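Local coordinates for protein basic helix-loop-helix, putative, expressed (Oryza sativa subsp. japonica, PDB 5LW0) that binds ADP-ribose through its macrodomain and probably takes part in the ADP-ribosylation-linked repair of DNA interstrand crosslinks, at residues 36-41 with 224-229; 52-57 with 210-215; 150-155 with 188-193; 157-162 with 169-174. All coordinates share one frame; numbering follows the deposited sequence.

Contact 1. Residues 36-41 with 224-229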
loop_
_atom_site.group_PDB
_atom_site.type_symbol
_atom_site.label_atom_id
_atom_site.label_comp_id
_atom_site.label_asym_id
_atom_site.label_seq_id
_atom_site.Cartn_x
_atom_site.Cartn_y
_atom_site.Cartn_z
ATOM N N ARG A 36 -7.064 -12.253 4.866
ATOM C CA ARG A 36 -7.786 -11.077 5.191
ATOM C C ARG A 36 -6.879 -9.977 5.748
ATOM O O ARG A 36 -7.327 -9.112 6.415
ATOM C CB ARG A 36 -8.890 -11.416 6.221
ATOM C CG ARG A 36 -10.000 -12.309 5.640
ATOM C CD ARG A 36 -11.015 -12.758 6.664
ATOM N NE ARG A 36 -10.466 -13.673 7.661
ATOM C CZ ARG A 36 -10.208 -13.386 8.928
ATOM N NH1 ARG A 36 -10.413 -12.176 9.420
ATOM N NH2 ARG A 36 -9.700 -14.333 9.726
ATOM N N THR A 37 -5.605 -10.022 5.342
ATOM C CA THR A 37 -4.627 -9.078 5.747
ATOM C C THR A 37 -4.028 -8.384 4.526
ATOM O O THR A 37 -3.618 -9.034 3.569
ATOM C CB THR A 37 -3.463 -9.726 6.543
ATOM O OG1 THR A 37 -3.951 -10.437 7.696
ATOM C CG2 THR A 37 -2.485 -8.643 7.036
ATOM N N LEU A 38 -4.003 -7.060 4.605
ATOM C CA LEU A 38 -3.349 -6.214 3.619
ATOM C C LEU A 38 -2.125 -5.563 4.241
ATOM O O LEU A 38 -2.249 -4.937 5.284
ATOM C CB LEU A 38 -4.305 -5.050 3.196
ATOM C CG LEU A 38 -3.670 -3.970 2.320
ATOM C CD1 LEU A 38 -3.327 -4.531 0.961
ATOM C CD2 LEU A 38 -4.626 -2.790 2.192
ATOM N N ALA A 39 -0.986 -5.740 3.632
ATOM C CA ALA A 39 0.213 -4.949 3.985
ATOM C C ALA A 39 0.342 -3.841 2.960
ATOM O O ALA A 39 0.280 -4.094 1.727
ATOM C CB ALA A 39 1.443 -5.807 3.995
ATOM N N PHE A 40 0.609 -2.657 3.416
ATOM C CA PHE A 40 0.782 -1.542 2.537
ATOM C C PHE A 40 1.914 -0.663 3.007
ATOM O O PHE A 40 2.129 -0.482 4.226
ATOM C CB PHE A 40 -0.526 -0.702 2.389
ATOM C CG PHE A 40 -0.984 -0.078 3.632
ATOM C CD1 PHE A 40 -1.671 -0.810 4.554
ATOM C CD2 PHE A 40 -0.808 1.318 3.861
ATOM C CE1 PHE A 40 -2.146 -0.208 5.730
ATOM C CE2 PHE A 40 -1.292 1.935 5.006
ATOM C CZ PHE A 40 -1.985 1.174 5.940
ATOM N N PRO A 41 2.611 -0.012 2.058
ATOM C CA PRO A 41 3.592 0.990 2.408
ATOM C C PRO A 41 2.969 2.383 2.459
ATOM O O PRO A 41 1.820 2.573 2.007
ATOM C CB PRO A 41 4.532 0.920 1.222
ATOM C CG PRO A 41 3.615 0.716 0.083
ATOM C CD PRO A 41 2.461 -0.135 0.615
ATOM N N GLU A 224 -10.803 -0.174 -0.254
ATOM C CA GLU A 224 -12.041 -0.691 -0.898
ATOM C C GLU A 224 -11.742 -1.832 -1.879
ATOM O O GLU A 224 -12.480 -2.848 -1.927
ATOM C CB GLU A 224 -12.825 0.420 -1.587
ATOM C CG GLU A 224 -13.546 1.340 -0.648
ATOM C CD GLU A 224 -14.853 0.749 -0.118
ATOM O OE1 GLU A 224 -15.428 -0.153 -0.762
ATOM O OE2 GLU A 224 -15.300 1.260 0.895
ATOM N N ASN A 225 -10.676 -1.709 -2.652
ATOM C CA ASN A 225 -10.234 -2.834 -3.497
ATOM C C ASN A 225 -9.874 -4.043 -2.686
ATOM O O ASN A 225 -10.152 -5.144 -3.080
ATOM C CB ASN A 225 -9.079 -2.382 -4.390
ATOM C CG ASN A 225 -9.559 -1.919 -5.737
ATOM O OD1 ASN A 225 -10.293 -2.653 -6.429
ATOM N ND2 ASN A 225 -8.977 -0.825 -6.230
ATOM N N PHE A 226 -9.234 -3.840 -1.549
ATOM C CA PHE A 226 -8.847 -4.954 -0.706
ATOM C C PHE A 226 -10.098 -5.654 -0.148
ATOM O O PHE A 226 -10.221 -6.822 -0.219
ATOM C CB PHE A 226 -7.935 -4.442 0.405
ATOM C CG PHE A 226 -7.697 -5.429 1.514
ATOM C CD1 PHE A 226 -7.176 -6.672 1.290
ATOM C CD2 PHE A 226 -8.069 -5.079 2.787
ATOM C CE1 PHE A 226 -6.974 -7.558 2.397
ATOM C CE2 PHE A 226 -7.805 -5.905 3.860
ATOM C CZ PHE A 226 -7.362 -7.162 3.643
ATOM N N VAL A 227 -11.015 -4.885 0.353
ATOM C CA VAL A 227 -12.274 -5.472 0.864
ATOM C C VAL A 227 -13.012 -6.210 -0.211
ATOM O O VAL A 227 -13.544 -7.288 0.045
ATOM C CB VAL A 227 -13.142 -4.452 1.532
ATOM C CG1 VAL A 227 -14.461 -5.029 1.880
ATOM C CG2 VAL A 227 -12.449 -3.959 2.778
ATOM N N ALA A 228 -12.992 -5.708 -1.444
ATOM C CA ALA A 228 -13.677 -6.399 -2.558
ATOM C C ALA A 228 -13.011 -7.745 -2.914
ATOM O O ALA A 228 -13.707 -8.681 -3.363
ATOM C CB ALA A 228 -13.753 -5.529 -3.750
ATOM N N ILE A 229 -11.738 -7.899 -2.589
ATOM C CA ILE A 229 -11.027 -9.192 -2.774
ATOM C C ILE A 229 -11.462 -10.164 -1.647
ATOM O O ILE A 229 -11.740 -11.336 -1.912
ATOM C CB ILE A 229 -9.479 -9.001 -2.783
ATOM C CG1 ILE A 229 -9.048 -8.289 -4.005
ATOM C CG2 ILE A 229 -8.730 -10.366 -2.719
ATOM C CD1 ILE A 229 -7.666 -7.676 -3.869
#
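The ring of F226 lies flat beneath L38 on one side and reaches the backbone of R36 and T37 with its far end. The aromatic contact is a CH-pi interaction of nearly ideal geometry: L38 CB stands 3.5 Å from the F226 ring centroid and only 3° off the ring normal. A methylene of a strand residue suits this place, since its C-H bonds can point into the pi cloud without a bulky branch keeping the ring away. With CG anti to the backbone N (chi1 168°), F226 carries its ring out to the strand.

Purely apolar packing widens the contact. L38 CD2 meets F226 CB at 4.1 Å, the two side chains running past one another in opposite directions. L75 and V124, on the two strands flanking 37-40, also touch F226.

The third kind of contact is with main-chain atoms. F226 CZ comes to 3.4 Å from R36 O, which sits at the ring edge near its plane, and to 3.5 Å from L38 N. Ring hydrogens carry a slight positive charge, so a carbonyl oxygen is a fitting neighbour there. The polar end of R36 takes no part and bonds to N72 O instead.

A leucine in place of F226 would probably leave L38 CB without its aromatic face and open a gap beside the peptide of T37.

Dispersion and weak C-H electrostatics, with no hydrogen bond across, thus join the C-terminal helix to an inner strand of the macrodomain sheet; P41, a little further along the same segment, touches the bound ADP-ribose.

Contact 2. Residues 52-57 with 210-215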
loop_
_atom_site.group_PDB
_atom_site.type_symbol
_atom_site.label_atom_id
_atom_site.label_comp_id
_atom_site.label_asym_id
_atom_site.label_seq_id
_atom_site.Cartn_x
_atom_site.Cartn_y
_atom_site.Cartn_z
ATOM N N LEU A 52 5.425 14.157 5.649
ATOM C CA LEU A 52 5.148 12.972 6.539
ATOM C C LEU A 52 4.150 13.240 7.595
ATOM O O LEU A 52 3.378 12.354 7.995
ATOM C CB LEU A 52 6.455 12.488 7.204
ATOM C CG LEU A 52 7.635 12.141 6.358
ATOM C CD1 LEU A 52 8.675 11.429 7.216
ATOM C CD2 LEU A 52 7.230 11.275 5.222
ATOM N N ASP A 53 4.169 14.441 8.173
ATOM C CA ASP A 53 3.193 14.763 9.181
ATOM C C ASP A 53 1.785 14.698 8.621
ATOM O O ASP A 53 0.872 14.149 9.247
ATOM C CB ASP A 53 3.479 16.122 9.807
ATOM C CG ASP A 53 4.792 16.134 10.554
ATOM O OD1 ASP A 53 4.813 15.616 11.689
ATOM O OD2 ASP A 53 5.802 16.655 10.007
ATOM N N ARG A 54 1.573 15.348 7.472
ATOM C CA ARG A 54 0.257 15.314 6.851
ATOM C C ARG A 54 -0.137 13.865 6.430
ATOM O O ARG A 54 -1.264 13.454 6.654
ATOM C CB ARG A 54 0.229 16.248 5.668
ATOM C CG ARG A 54 -1.093 16.306 4.914
ATOM C CD ARG A 54 -2.279 16.715 5.726
ATOM N NE ARG A 54 -2.127 17.960 6.362
ATOM C CZ ARG A 54 -2.493 19.145 5.819
ATOM N NH1 ARG A 54 -3.021 19.207 4.587
ATOM N NH2 ARG A 54 -2.324 20.286 6.514
ATOM N N ALA A 55 0.805 13.162 5.834
ATOM C CA ALA A 55 0.545 11.752 5.401
ATOM C C ALA A 55 0.118 10.890 6.587
ATOM O O ALA A 55 -0.824 10.080 6.467
ATOM C CB ALA A 55 1.714 11.186 4.701
ATOM N N SER A 56 0.823 11.028 7.716
ATOM C CA SER A 56 0.512 10.168 8.838
ATOM C C SER A 56 -0.920 10.452 9.382
ATOM O O SER A 56 -1.610 9.535 9.803
ATOM C CB SER A 56 1.617 10.271 9.922
ATOM O OG SER A 56 1.735 11.608 10.421
ATOM N N ASP A 57 -1.367 11.721 9.373
ATOM C CA ASP A 57 -2.697 12.040 9.754
ATOM C C ASP A 57 -3.682 11.347 8.808
ATOM O O ASP A 57 -4.756 10.847 9.232
ATOM C CB ASP A 57 -2.980 13.571 9.594
ATOM C CG ASP A 57 -2.283 14.453 10.638
ATOM O OD1 ASP A 57 -1.878 13.982 11.687
ATOM O OD2 ASP A 57 -2.270 15.702 10.398
ATOM N N LYS A 210 -5.454 19.952 -2.509
ATOM C CA LYS A 210 -5.712 18.946 -3.506
ATOM C C LYS A 210 -4.920 17.661 -3.136
ATOM O O LYS A 210 -5.414 16.554 -3.263
ATOM C CB LYS A 210 -5.296 19.438 -4.858
ATOM C CG LYS A 210 -5.864 18.674 -6.008
ATOM C CD LYS A 210 -5.733 19.477 -7.318
ATOM C CE LYS A 210 -6.119 18.635 -8.530
ATOM N NZ LYS A 210 -7.382 17.860 -8.291
ATOM N N GLY A 211 -3.669 17.839 -2.762
ATOM C CA GLY A 211 -2.803 16.733 -2.398
ATOM C C GLY A 211 -3.372 15.848 -1.314
ATOM O O GLY A 211 -3.376 14.582 -1.451
ATOM N N SER A 212 -3.866 16.438 -0.253
ATOM C CA SER A 212 -4.466 15.706 0.857
ATOM C C SER A 212 -5.707 14.982 0.441
ATOM O O SER A 212 -5.895 13.811 0.811
ATOM C CB SER A 212 -4.808 16.640 2.016
ATOM O OG SER A 212 -3.633 17.224 2.519
ATOM N N LYS A 213 -6.562 15.641 -0.375
ATOM C CA LYS A 213 -7.750 14.957 -0.923
ATOM C C LYS A 213 -7.334 13.734 -1.734
ATOM O O LYS A 213 -7.926 12.653 -1.574
ATOM C CB LYS A 213 -8.564 15.944 -1.775
ATOM C CG LYS A 213 -9.780 15.350 -2.484
ATOM C CD LYS A 213 -10.411 16.459 -3.360
ATOM C CE LYS A 213 -11.287 15.919 -4.434
ATOM N NZ LYS A 213 -12.621 15.631 -3.908
ATOM N N ILE A 214 -6.341 13.882 -2.596
ATOM C CA ILE A 214 -5.955 12.785 -3.487
ATOM C C ILE A 214 -5.319 11.637 -2.676
ATOM O O ILE A 214 -5.537 10.469 -2.973
ATOM C CB ILE A 214 -5.025 13.281 -4.586
ATOM C CG1 ILE A 214 -5.790 14.253 -5.512
ATOM C CG2 ILE A 214 -4.475 12.143 -5.402
ATOM C CD1 ILE A 214 -4.942 14.832 -6.591
ATOM N N LEU A 215 -4.536 11.958 -1.644
ATOM C CA LEU A 215 -3.944 10.862 -0.835
ATOM C C LEU A 215 -5.045 10.142 -0.050
ATOM O O LEU A 215 -5.029 8.906 0.031
ATOM C CB LEU A 215 -2.863 11.396 0.085
ATOM C CG LEU A 215 -2.084 10.315 0.869
ATOM C CD1 LEU A 215 -1.331 9.441 -0.038
ATOM C CD2 LEU A 215 -1.176 10.953 1.877
#
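R54 folds its side chain over the hydroxyl of S212, its aliphatic stem lying alongside the oxygen and its guanidinium turned back to hold it. CD of R54 is 3.5 Å from S212 OG, while NH1 of R54 donates a hydrogen bond of 2.9 Å to S212 OG, with an angle of 158° at the hydrogen. The oxygen lies at the edge of the guanidinium, practically in its plane, where the N-H bonds point. Two bends, at chi2 (58°) and chi3 (57°), curl the chain so that this long residue can serve so near a partner. S212 OG is also bonded to Y208 O, one turn earlier in its own helix; since that carbonyl can only accept, the hydroxyl gives its proton there and receives one from R54.

Helices 52-69 and 208-230 are neighbours in one helical layer of the alpha/beta/alpha macrodomain sandwich. With A55 and S212 at the interface, the backbones come close: CA of R54 is 7.6 Å from CA of S212, and CA of A55 is 7.7 Å from CA of L215. A serine fits because it is short and can still use an arginine bond at the partly exposed margin.

Deeper in, the chemistry turns apolar. L215 CD2 rests 4.0 Å from A55 CB and as far from A55 CA, the single methyl of A55 letting the leucine reach the backbone. F50 and I58 also pack on L215, whose side chain is about 7 Å from the ADP-ribose, while S56 and D57 turn to K93 of helix 85-96.

Contact 3. Residues 150-155 with 188-193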
loop_
_atom_site.group_PDB
_atom_site.type_symbol
_atom_site.label_atom_id
_atom_site.label_comp_id
_atom_site.label_asym_id
_atom_site.label_seq_id
_atom_site.Cartn_x
_atom_site.Cartn_y
_atom_site.Cartn_z
ATOM N N GLU A 150 8.090 -11.219 -14.189
ATOM C CA GLU A 150 7.313 -10.799 -15.334
ATOM C C GLU A 150 5.816 -11.193 -15.223
ATOM O O GLU A 150 5.004 -10.588 -15.852
ATOM C CB GLU A 150 7.962 -11.362 -16.649
ATOM C CG GLU A 150 7.058 -11.321 -17.884
ATOM C CD GLU A 150 6.706 -9.890 -18.347
ATOM O OE1 GLU A 150 7.468 -8.943 -18.033
ATOM O OE2 GLU A 150 5.651 -9.727 -19.034
ATOM N N ASP A 151 5.467 -12.214 -14.432
ATOM C CA ASP A 151 4.047 -12.581 -14.196
ATOM C C ASP A 151 3.210 -11.351 -13.790
ATOM O O ASP A 151 2.058 -11.236 -14.156
ATOM C CB ASP A 151 3.882 -13.656 -13.091
ATOM C CG ASP A 151 4.341 -15.068 -13.544
ATOM O OD1 ASP A 151 4.321 -15.338 -14.762
ATOM O OD2 ASP A 151 4.731 -15.889 -12.678
ATOM N N LEU A 152 3.789 -10.472 -12.978
ATOM C CA LEU A 152 3.016 -9.311 -12.494
ATOM C C LEU A 152 2.768 -8.323 -13.608
ATOM O O LEU A 152 1.656 -7.784 -13.738
ATOM C CB LEU A 152 3.722 -8.643 -11.324
ATOM C CG LEU A 152 2.995 -7.387 -10.834
ATOM C CD1 LEU A 152 1.601 -7.756 -10.396
ATOM C CD2 LEU A 152 3.813 -6.758 -9.705
ATOM N N GLN A 153 3.750 -8.130 -14.494
ATOM C CA GLN A 153 3.538 -7.211 -15.642
ATOM C C GLN A 153 2.446 -7.798 -16.605
ATOM O O GLN A 153 1.531 -7.084 -17.022
ATOM C CB GLN A 153 4.860 -6.866 -16.348
ATOM C CG GLN A 153 4.661 -5.813 -17.409
ATOM C CD GLN A 153 5.956 -5.172 -17.894
ATOM O OE1 GLN A 153 7.022 -5.794 -17.877
ATOM N NE2 GLN A 153 5.869 -3.907 -18.270
ATOM N N ARG A 154 2.496 -9.114 -16.876
ATOM C CA ARG A 154 1.446 -9.766 -17.672
ATOM C C ARG A 154 0.053 -9.616 -17.059
ATOM O O ARG A 154 -0.894 -9.222 -17.728
ATOM C CB ARG A 154 1.779 -11.249 -17.888
ATOM C CG ARG A 154 0.865 -11.962 -18.855
ATOM C CD ARG A 154 1.293 -13.424 -19.051
ATOM N NE ARG A 154 0.962 -14.271 -17.899
ATOM C CZ ARG A 154 1.848 -14.730 -17.002
ATOM N NH1 ARG A 154 1.427 -15.489 -16.007
ATOM N NH2 ARG A 154 3.159 -14.429 -17.085
ATOM N N ALA A 155 -0.036 -9.841 -15.747
ATOM C CA ALA A 155 -1.306 -9.790 -15.090
ATOM C C ALA A 155 -1.831 -8.374 -14.996
ATOM O O ALA A 155 -3.057 -8.133 -15.165
ATOM C CB ALA A 155 -1.190 -10.410 -13.721
ATOM N N ILE A 188 -1.807 -8.154 -5.752
ATOM C CA ILE A 188 -1.123 -6.893 -5.570
ATOM C C ILE A 188 -2.084 -5.788 -5.966
ATOM O O ILE A 188 -2.714 -5.873 -6.997
ATOM C CB ILE A 188 0.150 -6.851 -6.450
ATOM C CG1 ILE A 188 1.172 -7.900 -5.865
ATOM C CG2 ILE A 188 0.712 -5.446 -6.519
ATOM C CD1 ILE A 188 2.320 -8.145 -6.728
ATOM N N ILE A 189 -2.187 -4.772 -5.152
ATOM C CA ILE A 189 -2.997 -3.636 -5.489
ATOM C C ILE A 189 -2.086 -2.470 -5.773
ATOM O O ILE A 189 -1.480 -1.928 -4.854
ATOM C CB ILE A 189 -4.022 -3.281 -4.342
ATOM C CG1 ILE A 189 -4.851 -4.497 -3.965
ATOM C CG2 ILE A 189 -4.859 -2.105 -4.791
ATOM C CD1 ILE A 189 -5.757 -4.294 -2.750
ATOM N N HIS A 190 -2.020 -2.049 -7.056
ATOM C CA HIS A 190 -1.265 -0.891 -7.440
ATOM C C HIS A 190 -2.065 0.351 -7.038
ATOM O O HIS A 190 -3.211 0.476 -7.424
ATOM C CB HIS A 190 -1.074 -0.855 -8.934
ATOM C CG HIS A 190 -0.337 -2.034 -9.492
ATOM N ND1 HIS A 190 0.983 -2.294 -9.200
ATOM C CD2 HIS A 190 -0.706 -2.953 -10.399
ATOM C CE1 HIS A 190 1.392 -3.341 -9.907
ATOM N NE2 HIS A 190 0.377 -3.779 -10.621
ATOM N N VAL A 191 -1.411 1.316 -6.396
ATOM C CA VAL A 191 -2.036 2.555 -5.934
ATOM C C VAL A 191 -1.221 3.731 -6.451
ATOM O O VAL A 191 0.034 3.680 -6.373
ATOM C CB VAL A 191 -1.988 2.639 -4.411
ATOM C CG1 VAL A 191 -2.769 3.845 -3.988
ATOM C CG2 VAL A 191 -2.528 1.382 -3.780
ATOM N N LEU A 192 -1.863 4.748 -6.975
ATOM C CA LEU A 192 -1.131 5.960 -7.417
ATOM C C LEU A 192 -1.485 7.083 -6.454
ATOM O O LEU A 192 -2.635 7.567 -6.425
ATOM C CB LEU A 192 -1.491 6.349 -8.834
ATOM C CG LEU A 192 -0.693 7.575 -9.358
ATOM C CD1 LEU A 192 0.777 7.286 -9.393
ATOM C CD2 LEU A 192 -1.219 7.969 -10.714
ATOM N N GLY A 193 -0.497 7.552 -5.697
ATOM C CA GLY A 193 -0.738 8.649 -4.822
ATOM C C GLY A 193 -0.464 9.996 -5.500
ATOM O O GLY A 193 0.045 10.000 -6.587
#
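The imidazole of H190 carries I188 CG2 over one face, 4.0 Å above the plane and displaced toward the rim, while L152 CD1 comes to it obliquely, 4.2 Å from H190 NE2. The two ring nitrogens are hydrogen-bonded elsewhere, NE2 to T156 OG1 and ND1 to N127 ND2; a histidine can thus sit buried here, tethered at both nitrogens, with its CE1-NE2 side turned to the leucine methyls. Within the helix, the guanidinium of R154 has D151 OD1 at its edge and in its plane. That salt bridge, NH2 of R154 to OD1 of D151 at 2.8 Å, uses the anti lone pair of the oxygen.

The rest is hydrocarbon. L152 reaches out with CG anti to the backbone N (chi1 177°), and both its methyls meet I188 CD1, CD2 at 3.6 Å and CD1 at 3.8 Å. Leucine, with two methyls at its fork, suits a place where one side chain must touch both an isoleucine end and a ring. Cutting L152 back to an alanine would remove both methyls, which would probably leave I188 CD1 without its partner and open a gap beside the imidazole.

In the macrodomain, L152 anchors helix 150-159 on strand 187-192, with I144 of helix 139-148 touching both L152 and I188. Strand 167-172 borders the same strand, whose residues I189 and V191 meet helix 208-230.

Contact 4. Residues 157-162 with 169-174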
loop_
_atom_site.group_PDB
_atom_site.type_symbol
_atom_site.label_atom_id
_atom_site.label_comp_id
_atom_site.label_asym_id
_atom_site.label_seq_id
_atom_site.Cartn_x
_atom_site.Cartn_y
_atom_site.Cartn_z
ATOM N N LYS A 157 -1.263 -5.824 -17.051
ATOM C CA LYS A 157 -1.729 -5.393 -18.381
ATOM C C LYS A 157 -3.142 -5.906 -18.730
ATOM O O LYS A 157 -3.862 -5.260 -19.459
ATOM C CB LYS A 157 -0.748 -5.870 -19.474
ATOM C CG LYS A 157 0.534 -5.094 -19.514
ATOM C CD LYS A 157 1.274 -5.410 -20.814
ATOM C CE LYS A 157 2.707 -5.761 -20.560
ATOM N NZ LYS A 157 3.467 -4.575 -20.127
ATOM N N GLU A 158 -3.523 -7.044 -18.175
ATOM C CA GLU A 158 -4.894 -7.548 -18.284
ATOM C C GLU A 158 -5.948 -6.793 -17.476
ATOM O O GLU A 158 -7.140 -6.868 -17.799
ATOM C CB GLU A 158 -4.911 -9.032 -17.949
ATOM C CG GLU A 158 -4.056 -9.842 -18.919
ATOM C CD GLU A 158 -3.682 -11.232 -18.416
ATOM O OE1 GLU A 158 -4.007 -11.587 -17.260
ATOM O OE2 GLU A 158 -3.027 -11.972 -19.192
ATOM N N CYS A 159 -5.531 -6.022 -16.469
ATOM C CA CYS A 159 -6.474 -5.301 -15.592
ATOM C C CYS A 159 -6.624 -3.837 -15.974
ATOM O O CYS A 159 -7.719 -3.305 -15.933
ATOM C CB CYS A 159 -6.027 -5.433 -14.140
ATOM S SG CYS A 159 -6.085 -7.160 -13.594
ATOM N N ALA A 160 -5.515 -3.151 -16.242
ATOM C CA ALA A 160 -5.573 -1.728 -16.503
ATOM C C ALA A 160 -4.330 -1.287 -17.268
ATOM O O ALA A 160 -3.267 -1.923 -17.161
ATOM C CB ALA A 160 -5.686 -0.944 -15.194
ATOM N N ASP A 161 -4.478 -0.164 -17.971
ATOM C CA ASP A 161 -3.359 0.411 -18.723
ATOM C C ASP A 161 -2.777 1.636 -18.057
ATOM O O ASP A 161 -1.676 2.047 -18.384
ATOM C CB ASP A 161 -3.797 0.804 -20.137
ATOM C CG ASP A 161 -4.813 1.919 -20.144
ATOM O OD1 ASP A 161 -5.884 1.712 -19.570
ATOM O OD2 ASP A 161 -4.568 2.994 -20.760
ATOM N N THR A 162 -3.528 2.279 -17.166
ATOM C CA THR A 162 -3.004 3.443 -16.486
ATOM C C THR A 162 -3.717 3.583 -15.174
ATOM O O THR A 162 -4.773 2.957 -14.962
ATOM C CB THR A 162 -3.237 4.793 -17.240
ATOM O OG1 THR A 162 -4.646 5.041 -17.345
ATOM C CG2 THR A 162 -2.665 4.791 -18.630
ATOM N N VAL A 169 -5.765 -0.299 -8.547
ATOM C CA VAL A 169 -6.266 -1.462 -9.283
ATOM C C VAL A 169 -5.698 -2.748 -8.695
ATOM O O VAL A 169 -4.542 -2.826 -8.406
ATOM C CB VAL A 169 -5.961 -1.366 -10.806
ATOM C CG1 VAL A 169 -4.511 -1.295 -11.082
ATOM C CG2 VAL A 169 -6.602 -2.535 -11.562
ATOM N N ALA A 170 -6.589 -3.718 -8.465
ATOM C CA ALA A 170 -6.247 -4.991 -7.895
ATOM C C ALA A 170 -5.892 -5.928 -8.962
ATOM O O ALA A 170 -6.628 -6.078 -9.954
ATOM C CB ALA A 170 -7.409 -5.557 -7.092
ATOM N N VAL A 171 -4.765 -6.599 -8.770
ATOM C CA VAL A 171 -4.271 -7.561 -9.786
ATOM C C VAL A 171 -4.039 -8.886 -9.117
ATOM O O VAL A 171 -3.233 -8.978 -8.183
ATOM C CB VAL A 171 -2.961 -7.052 -10.396
ATOM C CG1 VAL A 171 -2.417 -8.055 -11.432
ATOM C CG2 VAL A 171 -3.164 -5.666 -11.038
ATOM N N PRO A 172 -4.649 -9.974 -9.640
ATOM C CA PRO A 172 -4.304 -11.274 -9.074
ATOM C C PRO A 172 -2.941 -11.720 -9.525
ATOM O O PRO A 172 -2.586 -11.529 -10.682
ATOM C CB PRO A 172 -5.376 -12.228 -9.629
ATOM C CG PRO A 172 -6.301 -11.406 -10.394
ATOM C CD PRO A 172 -5.701 -10.059 -10.641
ATOM N N LEU A 173 -2.145 -12.219 -8.587
ATOM C CA LEU A 173 -0.758 -12.594 -8.864
ATOM C C LEU A 173 -0.711 -14.104 -9.184
ATOM O O LEU A 173 -1.079 -14.897 -8.340
ATOM C CB LEU A 173 0.124 -12.324 -7.632
ATOM C CG LEU A 173 1.598 -12.634 -7.812
ATOM C CD1 LEU A 173 2.254 -11.791 -8.882
ATOM C CD2 LEU A 173 2.375 -12.513 -6.522
ATOM N N PRO A 174 -0.293 -14.468 -10.419
ATOM C CA PRO A 174 -0.241 -15.888 -10.768
ATOM C C PRO A 174 0.550 -16.709 -9.793
ATOM O O PRO A 174 1.564 -16.251 -9.259
ATOM C CB PRO A 174 0.438 -15.866 -12.133
ATOM C CG PRO A 174 0.049 -14.554 -12.703
ATOM C CD PRO A 174 0.117 -13.626 -11.520
#
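C159 and A160 press on the strand residues V169 to P172 through apolar contacts, most of them made by C159. Its CB lies 3.9 Å from V169 CG2, and the same methyl of V169 is 4.1 Å from A160 CB. The valine can serve both because CG2 is anti to its backbone N, while CG1 takes the crowded position between N and the carbonyl carbon (chi1 61°), a rotamer uncommon for valine. The sulfur reaches further along the strand: SG of C159 is 4.2 Å from V171 CG2 and equally far from P172 CD. A cysteine suits the spot, being short enough for the close approach of C159 and V171, whose CA atoms are 6.6 Å apart, yet ending in a large, polarisable atom.

This is a helix-loop-strand connection of the macrodomain. After helix 150-159 the chain turns off, A160 being extended, and returns as strand 167-172, the outermost strand at one margin of the mixed sheet, antiparallel to 187-192. The backbone N-H groups of V169 and V171 bond to H190 and I188 of that strand; P172, next along, has none to give, which does no harm on an outermost strand.

The polar component is slight. C159 SG lies 3.8 Å from A170 O, close enough for van der Waals contact, and no hydrogen bond crosses between the segments. The side chain of A170 points away from the helix end and packs on N225 and I229 of helix 208-230. A155 and T156, earlier in helix 150-159, pack on V171.

How the contacts relate
Contacts 1 and 3 are buried and set a helix against a sheet strand; contact 2, partly buried, pairs two helices, and contact 4, also helix side to strand, lies at the surface on the sheet margin. Contacts 1 and 2 share helix 208-230, their centres about 20 Å apart, while contacts 3 and 4 share helix 150-159 and use adjacent antiparallel strands, their centres about 6 Å apart. Helix 208-230 also meets those strands: I229 CD1 packs on both I189 CD1 and A170 CB. Chemistry follows place: aromatic CH-pi in contact 1, aliphatic groups beside a tethered imidazole in contact 3, small side chains and sulfur in contact 4, and an interhelical hydrogen bond in contact 2 alone.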